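Local coordinates for (S)-ureidoglycine aminohydrolase (Escherichia coli, PDB 1RC6), which catalyses the manganese-dependent hydrolysis of (S)-ureidoglycine to (S)-ureidoglycolate and ammonia in allantoin degradation, at residues 34-39 with 44-49; 84-89 with 168-173. All coordinates share one frame; numbering follows the deposited sequence.

Contact 1: residues 34-39 with 44-49; sequences LVKNII and NCDATI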
loop_
_atom_site.group_PDB
_atom_site.type_symbol
_atom_site.label_atom_id
_atom_site.label_comp_id
_atom_site.label_asym_id
_atom_site.label_seq_id
_atom_site.Cartn_x
_atom_site.Cartn_y
_atom_site.Cartn_z
ATOM N N LEU A 34 -10.262 3.134 -13.493
ATOM C CA LEU A 34 -8.954 3.278 -14.117
ATOM C C LEU A 34 -8.701 2.166 -15.106
ATOM O O LEU A 34 -9.147 1.033 -14.923
ATOM C CB LEU A 34 -7.839 3.274 -13.076
ATOM C CG LEU A 34 -7.754 4.515 -12.197
ATOM C CD1 LEU A 34 -6.457 4.487 -11.395
ATOM C CD2 LEU A 34 -7.800 5.758 -13.077
ATOM N N VAL A 35 -7.979 2.502 -16.163
ATOM C CA VAL A 35 -7.661 1.528 -17.185
ATOM C C VAL A 35 -6.598 0.620 -16.591
ATOM O O VAL A 35 -5.737 1.074 -15.840
ATOM C CB VAL A 35 -7.103 2.216 -18.451
ATOM C CG1 VAL A 35 -7.218 1.270 -19.652
ATOM C CG2 VAL A 35 -7.843 3.536 -18.702
ATOM N N LYS A 36 -6.660 -0.661 -16.920
ATOM C CA LYS A 36 -5.688 -1.603 -16.401
ATOM C C LYS A 36 -4.330 -1.453 -17.095
ATOM O O LYS A 36 -4.239 -0.984 -18.234
ATOM C CB LYS A 36 -6.236 -3.028 -16.552
ATOM C CG LYS A 36 -7.664 -3.173 -16.014
ATOM C CD LYS A 36 -7.808 -2.508 -14.631
ATOM C CE LYS A 36 -9.269 -2.338 -14.190
ATOM N NZ LYS A 36 -9.978 -3.630 -13.960
ATOM N N ASN A 37 -3.272 -1.832 -16.389
ATOM C CA ASN A 37 -1.922 -1.748 -16.919
ATOM C C ASN A 37 -1.407 -3.129 -17.297
ATOM O O ASN A 37 -1.495 -4.075 -16.507
ATOM C CB ASN A 37 -0.993 -1.151 -15.871
ATOM C CG ASN A 37 -1.264 0.301 -15.614
ATOM O OD1 ASN A 37 -0.959 1.146 -16.449
ATOM N ND2 ASN A 37 -1.838 0.608 -14.455
ATOM N N ILE A 38 -0.874 -3.250 -18.506
ATOM C CA ILE A 38 -0.318 -4.517 -18.963
ATOM C C ILE A 38 1.135 -4.485 -18.558
ATOM O O ILE A 38 1.924 -3.798 -19.181
ATOM C CB ILE A 38 -0.376 -4.653 -20.486
ATOM C CG1 ILE A 38 -1.828 -4.803 -20.945
ATOM C CG2 ILE A 38 0.490 -5.814 -20.927
ATOM C CD1 ILE A 38 -2.516 -6.002 -20.370
ATOM N N ILE A 39 1.490 -5.216 -17.511
ATOM C CA ILE A 39 2.868 -5.231 -17.049
ATOM C C ILE A 39 3.512 -6.590 -17.298
ATOM O O ILE A 39 3.036 -7.609 -16.803
ATOM C CB ILE A 39 2.955 -4.929 -15.537
ATOM C CG1 ILE A 39 2.270 -3.595 -15.228
ATOM C CG2 ILE A 39 4.413 -4.881 -15.097
ATOM C CD1 ILE A 39 2.186 -3.285 -13.748
ATOM N N ASN A 44 -2.690 -13.546 -16.028
ATOM C CA ASN A 44 -4.037 -13.788 -15.525
ATOM C C ASN A 44 -4.451 -12.950 -14.313
ATOM O O ASN A 44 -4.903 -13.495 -13.297
ATOM C CB ASN A 44 -4.173 -15.267 -15.192
ATOM C CG ASN A 44 -3.691 -16.147 -16.314
ATOM O OD1 ASN A 44 -4.090 -15.971 -17.460
ATOM N ND2 ASN A 44 -2.825 -17.102 -15.994
ATOM N N CYS A 45 -4.325 -11.632 -14.437
ATOM C CA CYS A 45 -4.677 -10.722 -13.351
ATOM C C CYS A 45 -4.728 -9.300 -13.886
ATOM O O CYS A 45 -4.056 -8.984 -14.866
ATOM C CB CYS A 45 -3.612 -10.770 -12.259
ATOM S SG CYS A 45 -2.033 -10.075 -12.832
ATOM N N ASP A 46 -5.509 -8.447 -13.231
ATOM C CA ASP A 46 -5.619 -7.052 -13.634
ATOM C C ASP A 46 -4.702 -6.212 -12.753
ATOM O O ASP A 46 -4.902 -6.132 -11.542
ATOM C CB ASP A 46 -7.058 -6.552 -13.481
ATOM C CG ASP A 46 -8.040 -7.342 -14.313
ATOM O OD1 ASP A 46 -7.675 -7.685 -15.455
ATOM O OD2 ASP A 46 -9.169 -7.608 -13.827
ATOM N N ALA A 47 -3.689 -5.601 -13.351
ATOM C CA ALA A 47 -2.780 -4.768 -12.569
ATOM C C ALA A 47 -3.034 -3.305 -12.859
ATOM O O ALA A 47 -3.176 -2.885 -14.006
ATOM C CB ALA A 47 -1.326 -5.109 -12.871
ATOM N N THR A 48 -3.110 -2.520 -11.802
ATOM C CA THR A 48 -3.330 -1.112 -11.974
ATOM C C THR A 48 -2.330 -0.317 -11.149
ATOM O O THR A 48 -2.353 -0.325 -9.924
ATOM C CB THR A 48 -4.790 -0.757 -11.620
ATOM O OG1 THR A 48 -4.864 0.614 -11.221
ATOM C CG2 THR A 48 -5.315 -1.655 -10.520
ATOM N N ILE A 49 -1.416 0.332 -11.854
ATOM C CA ILE A 49 -0.384 1.163 -11.244
ATOM C C ILE A 49 -1.011 2.394 -10.566
ATOM O O ILE A 49 -1.925 3.012 -11.118
ATOM C CB ILE A 49 0.603 1.624 -12.311
ATOM C CG1 ILE A 49 1.291 0.412 -12.923
ATOM C CG2 ILE A 49 1.601 2.575 -11.724
ATOM C CD1 ILE A 49 2.026 0.722 -14.206
#

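Contact 2: residues 84-89 with 168-173; sequences FLYVIS and LDFLPK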
loop_
_atom_site.group_PDB
_atom_site.type_symbol
_atom_site.label_atom_id
_atom_site.label_comp_id
_atom_site.label_asym_id
_atom_site.label_seq_id
_atom_site.Cartn_x
_atom_site.Cartn_y
_atom_site.Cartn_z
ATOM N N PHE A 84 7.205 -4.835 -1.184
ATOM C CA PHE A 84 6.275 -5.178 -0.115
ATOM C C PHE A 84 4.936 -5.585 -0.705
ATOM O O PHE A 84 4.399 -4.902 -1.577
ATOM C CB PHE A 84 6.099 -3.974 0.820
ATOM C CG PHE A 84 5.025 -4.153 1.853
ATOM C CD1 PHE A 84 3.702 -3.879 1.549
ATOM C CD2 PHE A 84 5.340 -4.620 3.131
ATOM C CE1 PHE A 84 2.700 -4.068 2.498
ATOM C CE2 PHE A 84 4.343 -4.813 4.090
ATOM C CZ PHE A 84 3.022 -4.538 3.773
ATOM N N LEU A 85 4.391 -6.692 -0.226
ATOM C CA LEU A 85 3.113 -7.178 -0.715
ATOM C C LEU A 85 2.131 -7.343 0.439
ATOM O O LEU A 85 2.510 -7.768 1.520
ATOM C CB LEU A 85 3.306 -8.523 -1.432
ATOM C CG LEU A 85 2.072 -9.264 -1.976
ATOM C CD1 LEU A 85 2.500 -10.357 -2.943
ATOM C CD2 LEU A 85 1.268 -9.840 -0.835
ATOM N N TYR A 86 0.866 -7.003 0.203
ATOM C CA TYR A 86 -0.158 -7.135 1.224
ATOM C C TYR A 86 -1.419 -7.755 0.631
ATOM O O TYR A 86 -1.972 -7.254 -0.343
ATOM C CB TYR A 86 -0.498 -5.773 1.820
ATOM C CG TYR A 86 -1.632 -5.829 2.806
ATOM C CD1 TYR A 86 -1.395 -6.058 4.153
ATOM C CD2 TYR A 86 -2.954 -5.716 2.381
ATOM C CE1 TYR A 86 -2.441 -6.179 5.063
ATOM C CE2 TYR A 86 -4.011 -5.839 3.277
ATOM C CZ TYR A 86 -3.747 -6.076 4.618
ATOM O OH TYR A 86 -4.788 -6.263 5.504
ATOM N N VAL A 87 -1.864 -8.855 1.222
ATOM C CA VAL A 87 -3.054 -9.523 0.745
ATOM C C VAL A 87 -4.285 -8.807 1.257
ATOM O O VAL A 87 -4.629 -8.896 2.431
ATOM C CB VAL A 87 -3.122 -10.986 1.208
ATOM C CG1 VAL A 87 -4.425 -11.613 0.710
ATOM C CG2 VAL A 87 -1.905 -11.759 0.690
ATOM N N ILE A 88 -4.941 -8.088 0.360
ATOM C CA ILE A 88 -6.143 -7.363 0.707
ATOM C C ILE A 88 -7.263 -8.365 0.994
ATOM O O ILE A 88 -8.076 -8.162 1.896
ATOM C CB ILE A 88 -6.537 -6.414 -0.448
ATOM C CG1 ILE A 88 -5.453 -5.343 -0.617
ATOM C CG2 ILE A 88 -7.883 -5.776 -0.172
ATOM C CD1 ILE A 88 -5.564 -4.552 -1.896
ATOM N N SER A 89 -7.289 -9.455 0.239
ATOM C CA SER A 89 -8.307 -10.477 0.421
ATOM C C SER A 89 -7.976 -11.720 -0.408
ATOM O O SER A 89 -7.295 -11.630 -1.434
ATOM C CB SER A 89 -9.653 -9.949 -0.028
ATOM O OG SER A 89 -9.668 -9.863 -1.440
ATOM N N LEU A 168 -0.824 0.006 13.362
ATOM C CA LEU A 168 -0.062 -1.214 13.159
ATOM C C LEU A 168 1.240 -0.877 12.442
ATOM O O LEU A 168 1.254 -0.069 11.507
ATOM C CB LEU A 168 -0.842 -2.227 12.328
ATOM C CG LEU A 168 -2.230 -2.614 12.825
ATOM C CD1 LEU A 168 -2.664 -3.907 12.134
ATOM C CD2 LEU A 168 -2.213 -2.810 14.342
ATOM N N ASP A 169 2.335 -1.472 12.906
ATOM C CA ASP A 169 3.632 -1.271 12.280
ATOM C C ASP A 169 4.017 -2.619 11.679
ATOM O O ASP A 169 4.170 -3.612 12.391
ATOM C CB ASP A 169 4.672 -0.822 13.301
ATOM C CG ASP A 169 4.331 0.508 13.930
ATOM O OD1 ASP A 169 3.386 1.165 13.437
ATOM O OD2 ASP A 169 5.012 0.898 14.911
ATOM N N PHE A 170 4.164 -2.644 10.360
ATOM C CA PHE A 170 4.483 -3.863 9.637
ATOM C C PHE A 170 5.932 -4.281 9.621
ATOM O O PHE A 170 6.227 -5.463 9.527
ATOM C CB PHE A 170 4.021 -3.723 8.196
ATOM C CG PHE A 170 2.589 -4.055 7.988
ATOM C CD1 PHE A 170 2.208 -5.337 7.646
ATOM C CD2 PHE A 170 1.610 -3.080 8.133
ATOM C CE1 PHE A 170 0.864 -5.649 7.449
ATOM C CE2 PHE A 170 0.262 -3.385 7.938
ATOM C CZ PHE A 170 -0.110 -4.673 7.596
ATOM N N LEU A 171 6.836 -3.318 9.703
ATOM C CA LEU A 171 8.255 -3.612 9.616
ATOM C C LEU A 171 9.064 -3.198 10.821
ATOM O O LEU A 171 8.614 -2.426 11.649
ATOM C CB LEU A 171 8.823 -2.930 8.360
ATOM C CG LEU A 171 8.776 -3.645 6.999
ATOM C CD1 LEU A 171 7.569 -4.565 6.888
ATOM C CD2 LEU A 171 8.780 -2.608 5.894
ATOM N N PRO A 172 10.285 -3.728 10.943
ATOM C CA PRO A 172 11.146 -3.378 12.077
ATOM C C PRO A 172 11.510 -1.891 11.983
ATOM O O PRO A 172 11.570 -1.342 10.889
ATOM C CB PRO A 172 12.367 -4.288 11.876
ATOM C CG PRO A 172 11.808 -5.464 11.157
ATOM C CD PRO A 172 10.869 -4.834 10.160
ATOM N N LYS A 173 11.765 -1.253 13.119
ATOM C CA LYS A 173 12.121 0.165 13.148
ATOM C C LYS A 173 13.617 0.416 12.955
ATOM O O LYS A 173 14.025 1.543 12.725
ATOM C CB LYS A 173 11.689 0.778 14.479
ATOM C CG LYS A 173 10.306 0.349 14.933
ATOM C CD LYS A 173 9.209 0.993 14.111
ATOM C CE LYS A 173 8.725 2.268 14.774
ATOM N NZ LYS A 173 8.068 1.995 16.088
#

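Contact 1: residues 34-39 with 44-49
The backbone N-H of Asn-37 donates to the carbonyl of Ala-47, N to O 2.6 Å with an N-H...O angle of 163°, where the 34-39 loop crosses strand 46-49 at close to a right angle (96° between end-to-end directions). That strand is an edge strand of the six-stranded antiparallel sheet of the N-terminal cupin. Asp-46 and Thr-48 bond through their backbones to Thr-65 and Leu-63 of strand 60-67, so the intervening Ala-47 carbonyl is turned toward the loop. Asn-37 lays its side chain across Ile-49 at about a right angle, its CG 3.6 Å from Ile-49 CD1. Replacing Asn-37 with an alanine is likely to open a gap beside Ile-49, whose CD1 and CG1 would lose the amide packed against them. Lys-36, bent at chi2 and chi4, brings NZ to 4.1 Å from Asp-46 OD2; the opposite charges are near but not in contact, and the lysine is poorly ordered, so any attraction is probably loose. Beyond Asn-37 the apolar packing resumes with Ile-39, which also touches Tyr-62. Its CD1 touches two strand side chains, 3.9 Å from Ile-49 CG1 and 4.1 Å from Ala-47 CB.

Contact 2: residues 84-89 with 168-173
Phe-84 directs the edge of its ring at one face of Phe-170, with CZ of Phe-84 4.0 Å from CD1 of Phe-170. Ring planes at 86° and centroids 5.7 Å apart identify the pair as T-shaped (edge-to-face). Tyr-86 meets the same phenylalanine farther round the ring: its CE1 lies 3.8 Å from Phe-170 CZ, the planes again nearly perpendicular but the approach oblique. At the edge of the tyrosine ring, in its plane, lies Ile-88 CG1. The three rings form an aromatic cluster, to which Tyr-108 adds a further edge-to-face partner for Phe-170.

Phe-84 and Tyr-86 are two residues apart on strand 81-89, so their side chains leave the same side of it. In both, CG is anti to the backbone N (chi1 172° and 175°), which carries the rings out side by side toward Phe-170. Leu-171 extends the apolar patch, bringing CD1 to 4.3 Å from Phe-84 CE2.

In this bicupin the contact joins the six-stranded sheet of the N-terminal cupin, through strand 81-89, to the seven-stranded sheet built mostly by the C-terminal one, where Phe-170 follows strand 166-169. Met-181, Ile-183 and Leu-207 of that second sheet also touch these side chains. Lys-253, a substrate-binding residue by similarity, is about 9 Å from Leu-171 between side chains, placing this end of the contact near the probable active site.

No hydrogen bond crosses between the segments, and all four touching residues are buried. Cohesion therefore probably rests on burial of apolar surface and dispersion, with a weak electrostatic share from the Phe-84 edge directed at the Phe-170 face.

How the contacts relate
From the N terminus, the chain first contributes strands 20-21 and 26-29 to the seven-stranded sheet, which otherwise consists of C-terminal strands, and then passes through 34-39. Contact 1 closes a short loop, only four residues separating its segments, as the chain enters the six-stranded sheet by edge strand 46-49. Contact 2 opens later, on inner strand 81-89 of this sheet, and closes 78 residues on, after the chain has reached the seven-stranded sheet again. The two are in series, neither nested nor crossing, with centres 22 Å apart and nearest atoms about 9 Å apart. Contact 1 covers an outer margin, whereas contact 2 joins the six- and seven-stranded sheets.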